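PDB 4OXI: enterobactin synthetase component F-related protein from Vibrio cholerae serotype O1, which probably uses ATP to activate glycine as glycyl adenylate, in a lipopolysaccharide modification pathway that confers resistance to antimicrobial peptides. Local coordinates for residues T222-G227 / R477-E482; Y360-E364 / Y448-D452; V486-V490 / Q530-L535. All blocks are in the same frame, centred on the assembly; numbering follows the deposited sequence.

Interaction 1: T222-G227 / R477-E482; sequences TSGSTG and RVELEE. With GAP (glycyl-adenosine-5'-phosphate), chain B.
The glycine- and hydroxyl-rich phosphate-binding loop of adenylate-forming enzymes, here TSGSTG at 222-227, meets the segment 477-482 of the C-terminal A8 motif chiefly through Ser-223, gripped by Glu-479 and Glu-482. The Ser-223 hydroxyl does two jobs. Its OG accepts a bond from Glu-479 N (2.9 Å). In turn Ser-223 OG donates to Glu-482 OE1 (2.7 Å). It meets that oxygen on the anti side, 28° out of the carboxylate plane. Because Glu-479 is the N-cap of helix 480-491, the loop is tied to the very start of that helix. Glu-482 lies along the loop, its CB 3.2 Å from Gly-224 O, and its extended chain passes beside Gly-227 CA on the way to Ser-223. A type I turn from Gly-224 to Gly-227 folds the loop over this side chain.

Arg-477 carries the contact to the ligand. With CG anti to the backbone N (chi1 177°) and the chain straight as far as NE, its NH1 donates to O1A of the glycyl adenylate phosphate (2.6 Å). Thr-222 lies over one face of the guanidinium. Water 1 sits at the edge, accepting from Arg-477 NE and donating to Ser-223 O (2.6 Å) and to Glu-479 OE2 (2.8 Å). Such a meeting of the A8 segment with the phosphate-binding loop and the adenylate is consistent with the thioester-forming conformation known from adenylation domains.

Interaction 2: Y360-E364 / Y448-D452; sequences YGPTE and YRSGD. With GAP (glycyl-adenosine-5'-phosphate), chain B.
Tyr-360 and Asp-452 join two signature motifs of the adenylation fold, YGPTE (A5) at 360-364 and YRSGD (A7) at 448-452, which both bind the adenylate.

The polar part gathers round the Asp-452 carboxylate. Tyr-360 OH donates to Asp-452 OD2 (2.6 Å), an oxygen lying in the plane of the ring at its edge, while the ring and carboxylate planes stand 77° apart. The same OD2 accepts from the ribose O3' and OD1 from O2', so the two ribose hydroxyls are clasped by one side chain. Salt bridging by Arg-466 and a bond from His-463, both to OD1, probably help to hold the carboxylate in its charged form.

The second part is made by ring and carbon contacts. Glu-364 CB rests over a face of the Tyr-448 ring, 4.0 Å from its centroid, in a CH-pi contact. Pro-362 CG also packs on Tyr-448 CE2 at 3.9 Å. A bend at chi2 (87°) folds the Glu-364 chain back beside the phenol. Its carboxylate has polar partners elsewhere, OE2 being taken by Arg-477 and Tyr-428.

Backbone and hydroxyl donors serve the phosphate: Thr-363 N and Thr-363 OG1 each bond O1A at 3.0 Å. On the strand, Ser-450 forms an ST turn, its OG accepting from Asp-452 N (2.9 Å, 158°) and bonding also to Leu-417 O.

Interaction 3: V486-V490 / Q530-L535; sequences VVRRV and QCKQQL
Val-486 and Val-490, one turn apart on helix 480-491, form the apolar ridge that meets Cys-531, Gln-534 and Leu-535 at the end of helix 524-531 and in the turn beyond it. The close-packed half is wholly aliphatic and sulfur. Val-486 divides its two methyls between neighbours: CG1 sits 4.1 Å from Cys-531 SG and also faces the CB of Gln-534, whereas CG2 slides past Leu-535 and approaches its CD2 at 4.0 Å. Cys-531 SG lies anti to its own carbonyl carbon (chi1 -75°), which turns it into the groove where methyls of Val-486, Val-487 and Val-490 converge. Val-487 CG2 is 4.2 Å from the sulfur. Trp-544 also touches both Val-487 and Cys-531, and Val-540 touches Cys-531 and Leu-535.

The turn that delivers Leu-535 is itself fastened by the carbonyl of Cys-531, which accepts from Gln-534 N and, weakly, from Leu-535 N.

Toward solvent the contact changes character. Gln-530, extended beyond CG, passes Val-490 in the opposite direction and puts its amide oxygen OE1 against Val-490 CG1 at 3.2 Å, a polar group beside a methyl. Farther along the rim, the exposed guanidinium of Arg-489 and the amide of Gln-534 lie nearly coplanar, 19° apart, with Gln-534 OE1 at the guanidinium edge. The modelled separation of Arg-489 NH1 and Gln-534 OE1, 2.3 Å, is too short to be trusted, so the placement of these ends, and the bond with it, is doubtful. A largely buried valine-cysteine-leucine core with long polar side chains at its border thus joins two helices beside strands 496-500 and 543-546, as in the small C-terminal alpha/beta subdomain of adenylate-forming enzymes.

Interactions 1 and 2 share the bound adenylate, with centres about 15 Å apart, and touch directly through the salt bridge of Arg-477 NH2 with Glu-364 OE2 (2.8 Å). Along the chain, interaction 2 is nested inside the loop that interaction 1 closes; interaction 3 follows both. It shares helix 480-491 with interaction 1, their centres about 12 Å apart, and Leu-535 packs against Glu-482 between them. Interaction 3 stays about 17 Å from interaction 2 at the nearest atoms. The contacts run outward from the nucleotide pocket, and the last lies within the C-terminal part of the fold; helix 480-491 meets the phosphate-binding loop at its start and the 530-535 segment farther along.

Interaction 1: T222-G227 / R477-E482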
loop_
_atom_site.group_PDB
_atom_site.type_symbol
_atom_site.label_atom_id
_atom_site.label_comp_id
_atom_site.label_asym_id
_atom_site.label_seq_id
_atom_site.Cartn_x
_atom_site.Cartn_y
_atom_site.Cartn_z
ATOM N N THR A 222 1.108 -6.446 7.178
ATOM C CA THR A 222 0.795 -7.411 6.169
ATOM C C THR A 222 0.513 -8.743 6.845
ATOM O O THR A 222 0.792 -8.922 8.027
ATOM C CB THR A 222 1.938 -7.535 5.138
ATOM O OG1 THR A 222 1.510 -8.373 4.053
ATOM C CG2 THR A 222 3.180 -8.128 5.772
ATOM N N SER A 223 -0.059 -9.655 6.073
ATOM C CA SER A 223 -0.446 -10.976 6.533
ATOM C C SER A 223 0.734 -11.796 7.052
ATOM O O SER A 223 1.777 -11.896 6.391
ATOM C CB SER A 223 -1.119 -11.704 5.369
ATOM O OG SER A 223 -1.217 -13.089 5.605
ATOM N N GLY A 224 0.579 -12.370 8.244
ATOM C CA GLY A 224 1.560 -13.312 8.772
ATOM C C GLY A 224 0.976 -14.718 8.825
ATOM O O GLY A 224 -0.199 -14.886 9.154
ATOM N N SER A 225 1.784 -15.726 8.511
ATOM C CA SER A 225 1.318 -17.126 8.476
ATOM C C SER A 225 0.549 -17.631 9.708
ATOM O O SER A 225 -0.326 -18.490 9.585
ATOM C CB SER A 225 2.484 -18.074 8.192
ATOM O OG SER A 225 3.028 -17.822 6.907
ATOM N N THR A 226 0.862 -17.106 10.885
ATOM C CA THR A 226 0.220 -17.584 12.105
ATOM C C THR A 226 -0.985 -16.736 12.461
ATOM O O THR A 226 -1.686 -17.015 13.438
ATOM C CB THR A 226 1.184 -17.562 13.310
ATOM O OG1 THR A 226 1.259 -16.230 13.837
ATOM C CG2 THR A 226 2.574 -18.028 12.900
ATOM N N GLY A 227 -1.228 -15.686 11.686
ATOM C CA GLY A 227 -2.326 -14.792 12.003
ATOM C C GLY A 227 -1.824 -13.576 12.757
ATOM O O GLY A 227 -2.553 -12.598 12.950
ATOM N N ARG A 477 -2.744 -8.370 -0.689
ATOM C CA ARG A 477 -1.756 -9.367 -0.279
ATOM C C ARG A 477 -2.226 -10.222 0.906
ATOM O O ARG A 477 -2.713 -9.695 1.900
ATOM C CB ARG A 477 -0.478 -8.637 0.116
ATOM C CG ARG A 477 0.647 -9.513 0.637
ATOM C CD ARG A 477 1.910 -8.679 0.834
ATOM N NE ARG A 477 2.894 -9.332 1.694
ATOM C CZ ARG A 477 4.153 -8.920 1.839
ATOM N NH1 ARG A 477 4.595 -7.856 1.165
ATOM N NH2 ARG A 477 4.975 -9.578 2.647
ATOM N N VAL A 478 -2.071 -11.536 0.811
ATOM C CA VAL A 478 -2.381 -12.403 1.945
ATOM C C VAL A 478 -1.597 -13.708 1.866
ATOM O O VAL A 478 -1.276 -14.175 0.775
ATOM C CB VAL A 478 -3.901 -12.689 2.037
ATOM C CG1 VAL A 478 -4.353 -13.511 0.856
ATOM C CG2 VAL A 478 -4.255 -13.376 3.369
ATOM N N GLU A 479 -1.266 -14.284 3.018
ATOM C CA GLU A 479 -0.697 -15.633 3.066
ATOM C C GLU A 479 -1.833 -16.660 3.142
ATOM O O GLU A 479 -2.649 -16.622 4.065
ATOM C CB GLU A 479 0.197 -15.788 4.307
ATOM C CG GLU A 479 1.313 -14.739 4.453
ATOM C CD GLU A 479 2.486 -14.990 3.518
ATOM O OE1 GLU A 479 2.509 -16.057 2.862
ATOM O OE2 GLU A 479 3.388 -14.122 3.441
ATOM N N LEU A 480 -1.893 -17.577 2.184
ATOM C CA LEU A 480 -2.907 -18.628 2.219
ATOM C C LEU A 480 -2.822 -19.400 3.533
ATOM O O LEU A 480 -3.835 -19.874 4.036
ATOM C CB LEU A 480 -2.766 -19.573 1.023
ATOM C CG LEU A 480 -3.241 -18.969 -0.302
ATOM C CD1 LEU A 480 -3.152 -19.978 -1.428
ATOM C CD2 LEU A 480 -4.639 -18.415 -0.189
ATOM N N GLU A 481 -1.621 -19.486 4.103
ATOM C CA GLU A 481 -1.434 -20.138 5.404
ATOM C C GLU A 481 -2.081 -19.389 6.565
ATOM O O GLU A 481 -2.473 -20.014 7.548
ATOM C CB GLU A 481 0.046 -20.395 5.707
ATOM C CG GLU A 481 0.664 -21.486 4.855
ATOM C CD GLU A 481 1.406 -20.931 3.652
ATOM O OE1 GLU A 481 2.156 -21.703 3.009
ATOM O OE2 GLU A 481 1.238 -19.719 3.349
ATOM N N GLU A 482 -2.187 -18.062 6.479
ATOM C CA GLU A 482 -2.900 -17.342 7.535
ATOM C C GLU A 482 -4.376 -17.757 7.533
ATOM O O GLU A 482 -4.968 -17.974 8.585
ATOM C CB GLU A 482 -2.774 -15.815 7.415
ATOM C CG GLU A 482 -3.638 -15.084 8.466
ATOM C CD GLU A 482 -3.719 -13.555 8.300
ATOM O OE1 GLU A 482 -3.310 -13.017 7.241
ATOM O OE2 GLU A 482 -4.215 -12.888 9.241
HETATM N N GAP B . 4.076 -2.306 -3.085
HETATM C CA GAP B . 3.189 -2.795 -4.180
HETATM C C GAP B . 2.631 -4.135 -3.739
HETATM O O GAP B . 1.843 -4.774 -4.411
HETATM P PA GAP B . 2.635 -5.992 -1.711
HETATM O O1A GAP B . 3.683 -6.160 -0.639
HETATM O O2A GAP B . 1.161 -5.921 -1.350
HETATM O O3A GAP B . 3.090 -4.651 -2.462
HETATM C "C5'" GAP B . 4.216 -7.524 -3.136
HETATM O "O5'" GAP B . 2.880 -7.180 -2.768
HETATM C "C4'" GAP B . 4.173 -8.705 -4.085
HETATM O "O4'" GAP B . 3.252 -8.429 -5.144
HETATM C "C3'" GAP B . 5.482 -8.940 -4.805
HETATM O "O3'" GAP B . 6.380 -9.709 -4.006
HETATM C "C2'" GAP B . 5.026 -9.661 -6.062
HETATM O "O2'" GAP B . 4.708 -11.012 -5.767
HETATM C "C1'" GAP B . 3.680 -9.050 -6.355
HETATM N N9 GAP B . 3.833 -8.005 -7.393
HETATM C C8 GAP B . 3.953 -6.684 -7.164
HETATM N N7 GAP B . 4.058 -5.994 -8.327
HETATM C C5 GAP B . 4.018 -6.897 -9.331
HETATM C C6 GAP B . 4.097 -6.844 -10.806
HETATM N N6 GAP B . 4.216 -5.654 -11.454
HETATM N N1 GAP B . 4.023 -8.019 -11.475
HETATM C C2 GAP B . 3.891 -9.206 -10.839
HETATM N N3 GAP B . 3.815 -9.320 -9.499
HETATM C C4 GAP B . 3.867 -8.221 -8.709
HETATM O O HOH W 1 2.428 -11.509 3.861
HETATM O O HOH W 2 -1.870 -11.595 9.965
#

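Interaction 2: Y360-E364 / Y448-D452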
loop_
_atom_site.group_PDB
_atom_site.type_symbol
_atom_site.label_atom_id
_atom_site.label_comp_id
_atom_site.label_asym_id
_atom_site.label_seq_id
_atom_site.Cartn_x
_atom_site.Cartn_y
_atom_site.Cartn_z
ATOM N N TYR A 360 6.891 -2.863 -10.204
ATOM C CA TYR A 360 7.009 -4.029 -9.332
ATOM C C TYR A 360 7.753 -3.704 -8.039
ATOM O O TYR A 360 8.745 -2.973 -8.044
ATOM C CB TYR A 360 7.696 -5.230 -10.037
ATOM C CG TYR A 360 8.319 -6.193 -9.043
ATOM C CD1 TYR A 360 7.601 -7.283 -8.551
ATOM C CD2 TYR A 360 9.610 -5.989 -8.558
ATOM C CE1 TYR A 360 8.161 -8.143 -7.606
ATOM C CE2 TYR A 360 10.167 -6.831 -7.607
ATOM C CZ TYR A 360 9.445 -7.910 -7.145
ATOM O OH TYR A 360 10.011 -8.753 -6.204
ATOM N N GLY A 361 7.290 -4.297 -6.941
ATOM C CA GLY A 361 8.009 -4.262 -5.686
ATOM C C GLY A 361 7.110 -4.647 -4.522
ATOM O O GLY A 361 5.878 -4.536 -4.611
ATOM N N PRO A 362 7.720 -5.128 -3.431
ATOM C CA PRO A 362 6.990 -5.473 -2.213
ATOM C C PRO A 362 7.008 -4.301 -1.238
ATOM O O PRO A 362 7.852 -3.398 -1.358
ATOM C CB PRO A 362 7.808 -6.636 -1.652
ATOM C CG PRO A 362 9.222 -6.280 -2.026
ATOM C CD PRO A 362 9.129 -5.563 -3.369
ATOM N N THR A 363 6.088 -4.320 -0.282
ATOM C CA THR A 363 6.013 -3.280 0.727
ATOM C C THR A 363 7.340 -3.172 1.460
ATOM O O THR A 363 7.752 -2.074 1.860
ATOM C CB THR A 363 4.867 -3.586 1.706
ATOM O OG1 THR A 363 3.636 -3.662 0.964
ATOM C CG2 THR A 363 4.749 -2.505 2.798
ATOM N N GLU A 364 8.020 -4.308 1.611
ATOM C CA GLU A 364 9.310 -4.371 2.312
ATOM C C GLU A 364 10.402 -3.521 1.642
ATOM O O GLU A 364 11.418 -3.191 2.264
ATOM C CB GLU A 364 9.779 -5.827 2.424
ATOM C CG GLU A 364 9.022 -6.663 3.474
ATOM C CD GLU A 364 7.728 -7.312 2.942
ATOM O OE1 GLU A 364 7.230 -6.888 1.871
ATOM O OE2 GLU A 364 7.214 -8.266 3.588
ATOM N N TYR A 448 17.313 -8.683 0.608
ATOM C CA TYR A 448 16.000 -9.198 0.998
ATOM C C TYR A 448 15.508 -10.247 0.011
ATOM O O TYR A 448 15.522 -10.022 -1.205
ATOM C CB TYR A 448 14.981 -8.050 1.103
ATOM C CG TYR A 448 13.521 -8.472 1.225
ATOM C CD1 TYR A 448 13.010 -8.979 2.419
ATOM C CD2 TYR A 448 12.655 -8.333 0.151
ATOM C CE1 TYR A 448 11.679 -9.349 2.521
ATOM C CE2 TYR A 448 11.343 -8.701 0.242
ATOM C CZ TYR A 448 10.858 -9.205 1.424
ATOM O OH TYR A 448 9.538 -9.561 1.490
ATOM N N ARG A 449 15.070 -11.388 0.538
ATOM C CA ARG A 449 14.513 -12.457 -0.286
ATOM C C ARG A 449 13.064 -12.166 -0.606
ATOM O O ARG A 449 12.195 -12.314 0.252
ATOM C CB ARG A 449 14.582 -13.800 0.446
ATOM C CG ARG A 449 15.955 -14.158 1.006
ATOM C CD ARG A 449 15.873 -15.468 1.776
ATOM N NE ARG A 449 17.073 -15.709 2.563
ATOM C CZ ARG A 449 18.168 -16.276 2.075
ATOM N NH1 ARG A 449 18.195 -16.649 0.800
ATOM N NH2 ARG A 449 19.230 -16.461 2.856
ATOM N N SER A 450 12.795 -11.788 -1.848
ATOM C CA SER A 450 11.465 -11.338 -2.232
ATOM C C SER A 450 10.470 -12.484 -2.248
ATOM O O SER A 450 9.276 -12.297 -1.973
ATOM C CB SER A 450 11.508 -10.677 -3.614
ATOM O OG SER A 450 11.712 -11.655 -4.618
ATOM N N GLY A 451 10.958 -13.674 -2.580
ATOM C CA GLY A 451 10.082 -14.824 -2.723
ATOM C C GLY A 451 9.568 -14.906 -4.147
ATOM O O GLY A 451 8.914 -15.887 -4.530
ATOM N N ASP A 452 9.881 -13.883 -4.942
ATOM C CA ASP A 452 9.427 -13.848 -6.331
ATOM C C ASP A 452 10.428 -14.558 -7.241
ATOM O O ASP A 452 11.644 -14.334 -7.155
ATOM C CB ASP A 452 9.231 -12.402 -6.800
ATOM C CG ASP A 452 8.117 -11.682 -6.050
ATOM O OD1 ASP A 452 6.978 -12.195 -6.065
ATOM O OD2 ASP A 452 8.380 -10.618 -5.436
HETATM N N GAP B . 4.076 -2.306 -3.085
HETATM C CA GAP B . 3.189 -2.795 -4.180
HETATM C C GAP B . 2.631 -4.135 -3.739
HETATM O O GAP B . 1.843 -4.774 -4.411
HETATM P PA GAP B . 2.635 -5.992 -1.711
HETATM O O1A GAP B . 3.683 -6.160 -0.639
HETATM O O2A GAP B . 1.161 -5.921 -1.350
HETATM O O3A GAP B . 3.090 -4.651 -2.462
HETATM C "C5'" GAP B . 4.216 -7.524 -3.136
HETATM O "O5'" GAP B . 2.880 -7.180 -2.768
HETATM C "C4'" GAP B . 4.173 -8.705 -4.085
HETATM O "O4'" GAP B . 3.252 -8.429 -5.144
HETATM C "C3'" GAP B . 5.482 -8.940 -4.805
HETATM O "O3'" GAP B . 6.380 -9.709 -4.006
HETATM C "C2'" GAP B . 5.026 -9.661 -6.062
HETATM O "O2'" GAP B . 4.708 -11.012 -5.767
HETATM C "C1'" GAP B . 3.680 -9.050 -6.355
HETATM N N9 GAP B . 3.833 -8.005 -7.393
HETATM C C8 GAP B . 3.953 -6.684 -7.164
HETATM N N7 GAP B . 4.058 -5.994 -8.327
HETATM C C5 GAP B . 4.018 -6.897 -9.331
HETATM C C6 GAP B . 4.097 -6.844 -10.806
HETATM N N6 GAP B . 4.216 -5.654 -11.454
HETATM N N1 GAP B . 4.023 -8.019 -11.475
HETATM C C2 GAP B . 3.891 -9.206 -10.839
HETATM N N3 GAP B . 3.815 -9.320 -9.499
HETATM C C4 GAP B . 3.867 -8.221 -8.709
#

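Interaction 3: V486-V490 / Q530-L535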
loop_
_atom_site.group_PDB
_atom_site.type_symbol
_atom_site.label_atom_id
_atom_site.label_comp_id
_atom_site.label_asym_id
_atom_site.label_seq_id
_atom_site.Cartn_x
_atom_site.Cartn_y
_atom_site.Cartn_z
ATOM N N VAL A 486 -6.450 -19.935 10.493
ATOM C CA VAL A 486 -7.702 -19.476 11.091
ATOM C C VAL A 486 -8.814 -20.509 10.891
ATOM O O VAL A 486 -9.562 -20.817 11.821
ATOM C CB VAL A 486 -8.141 -18.102 10.504
ATOM C CG1 VAL A 486 -9.599 -17.794 10.857
ATOM C CG2 VAL A 486 -7.192 -16.971 10.969
ATOM N N VAL A 487 -8.921 -21.048 9.678
ATOM C CA VAL A 487 -9.967 -22.026 9.379
ATOM C C VAL A 487 -9.761 -23.318 10.187
ATOM O O VAL A 487 -10.728 -23.894 10.685
ATOM C CB VAL A 487 -10.082 -22.299 7.856
ATOM C CG1 VAL A 487 -10.952 -23.510 7.583
ATOM C CG2 VAL A 487 -10.630 -21.066 7.129
ATOM N N ARG A 488 -8.505 -23.747 10.334
ATOM C CA ARG A 488 -8.166 -24.895 11.184
ATOM C C ARG A 488 -8.625 -24.713 12.628
ATOM O O ARG A 488 -9.211 -25.627 13.211
ATOM C CB ARG A 488 -6.658 -25.181 11.176
ATOM C CG ARG A 488 -6.217 -26.125 10.083
ATOM C CD ARG A 488 -4.723 -26.468 10.169
ATOM N NE ARG A 488 -4.308 -27.090 8.918
ATOM C CZ ARG A 488 -4.464 -28.383 8.640
ATOM N NH1 ARG A 488 -4.992 -29.203 9.546
ATOM N NH2 ARG A 488 -4.085 -28.861 7.456
ATOM N N ARG A 489 -8.331 -23.546 13.201
ATOM C CA ARG A 489 -8.748 -23.212 14.565
ATOM C C ARG A 489 -10.261 -23.288 14.721
ATOM O O ARG A 489 -10.772 -23.904 15.654
ATOM C CB ARG A 489 -8.320 -21.786 14.927
ATOM C CG ARG A 489 -6.955 -21.656 15.573
ATOM C CD ARG A 489 -6.922 -20.439 16.510
ATOM N NE ARG A 489 -7.452 -19.228 15.882
ATOM C CZ ARG A 489 -6.720 -18.355 15.189
ATOM N NH1 ARG A 489 -7.288 -17.281 14.658
ATOM N NH2 ARG A 489 -5.417 -18.545 15.029
ATOM N N VAL A 490 -10.965 -22.638 13.798
ATOM C CA VAL A 490 -12.406 -22.476 13.880
ATOM C C VAL A 490 -13.150 -23.793 13.606
ATOM O O VAL A 490 -14.156 -24.089 14.244
ATOM C CB VAL A 490 -12.873 -21.363 12.917
ATOM C CG1 VAL A 490 -14.373 -21.335 12.813
ATOM C CG2 VAL A 490 -12.340 -20.000 13.370
ATOM N N GLN A 530 -17.311 -16.972 13.021
ATOM C CA GLN A 530 -16.024 -16.832 13.696
ATOM C C GLN A 530 -14.884 -16.327 12.791
ATOM O O GLN A 530 -14.059 -15.540 13.230
ATOM C CB GLN A 530 -15.643 -18.139 14.392
ATOM C CG GLN A 530 -16.598 -18.488 15.525
ATOM C CD GLN A 530 -16.343 -19.860 16.117
ATOM O OE1 GLN A 530 -15.403 -20.560 15.728
ATOM N NE2 GLN A 530 -17.183 -20.254 17.065
ATOM N N CYS A 531 -14.834 -16.783 11.541
ATOM C CA CYS A 531 -13.802 -16.316 10.617
ATOM C C CYS A 531 -13.832 -14.799 10.406
ATOM O O CYS A 531 -12.780 -14.171 10.261
ATOM C CB CYS A 531 -13.908 -17.029 9.274
ATOM S SG CYS A 531 -13.302 -18.720 9.333
ATOM N N LYS A 532 -15.034 -14.222 10.403
ATOM C CA LYS A 532 -15.211 -12.788 10.159
ATOM C C LYS A 532 -14.615 -11.936 11.279
ATOM O O LYS A 532 -14.350 -10.753 11.086
ATOM C CB LYS A 532 -16.693 -12.450 9.958
ATOM C CG LYS A 532 -17.253 -12.951 8.634
ATOM C CD LYS A 532 -18.780 -12.816 8.564
ATOM C CE LYS A 532 -19.309 -13.273 7.201
ATOM N NZ LYS A 532 -20.801 -13.258 7.105
ATOM N N GLN A 533 -14.404 -12.542 12.446
ATOM C CA GLN A 533 -13.764 -11.850 13.558
ATOM C C GLN A 533 -12.238 -11.963 13.520
ATOM O O GLN A 533 -11.555 -11.339 14.322
ATOM C CB GLN A 533 -14.287 -12.384 14.902
ATOM C CG GLN A 533 -15.811 -12.425 15.014
ATOM C CD GLN A 533 -16.470 -11.138 14.536
ATOM O OE1 GLN A 533 -15.991 -10.032 14.826
ATOM N NE2 GLN A 533 -17.577 -11.274 13.796
ATOM N N GLN A 534 -11.698 -12.756 12.600
ATOM C CA GLN A 534 -10.258 -13.028 12.621
ATOM C C GLN A 534 -9.564 -12.774 11.291
ATOM O O GLN A 534 -8.339 -12.827 11.208
ATOM C CB GLN A 534 -9.998 -14.463 13.106
ATOM C CG GLN A 534 -10.434 -14.672 14.555
ATOM C CD GLN A 534 -10.552 -16.136 14.940
ATOM O OE1 GLN A 534 -9.595 -16.897 14.806
ATOM N NE2 GLN A 534 -11.735 -16.539 15.423
ATOM N N LEU A 535 -10.360 -12.515 10.258
ATOM C CA LEU A 535 -9.846 -12.228 8.928
ATOM C C LEU A 535 -10.601 -11.035 8.357
ATOM O O LEU A 535 -11.788 -10.841 8.638
ATOM C CB LEU A 535 -10.059 -13.421 7.981
ATOM C CG LEU A 535 -9.260 -14.712 8.166
ATOM C CD1 LEU A 535 -9.738 -15.760 7.181
ATOM C CD2 LEU A 535 -7.779 -14.445 7.986
#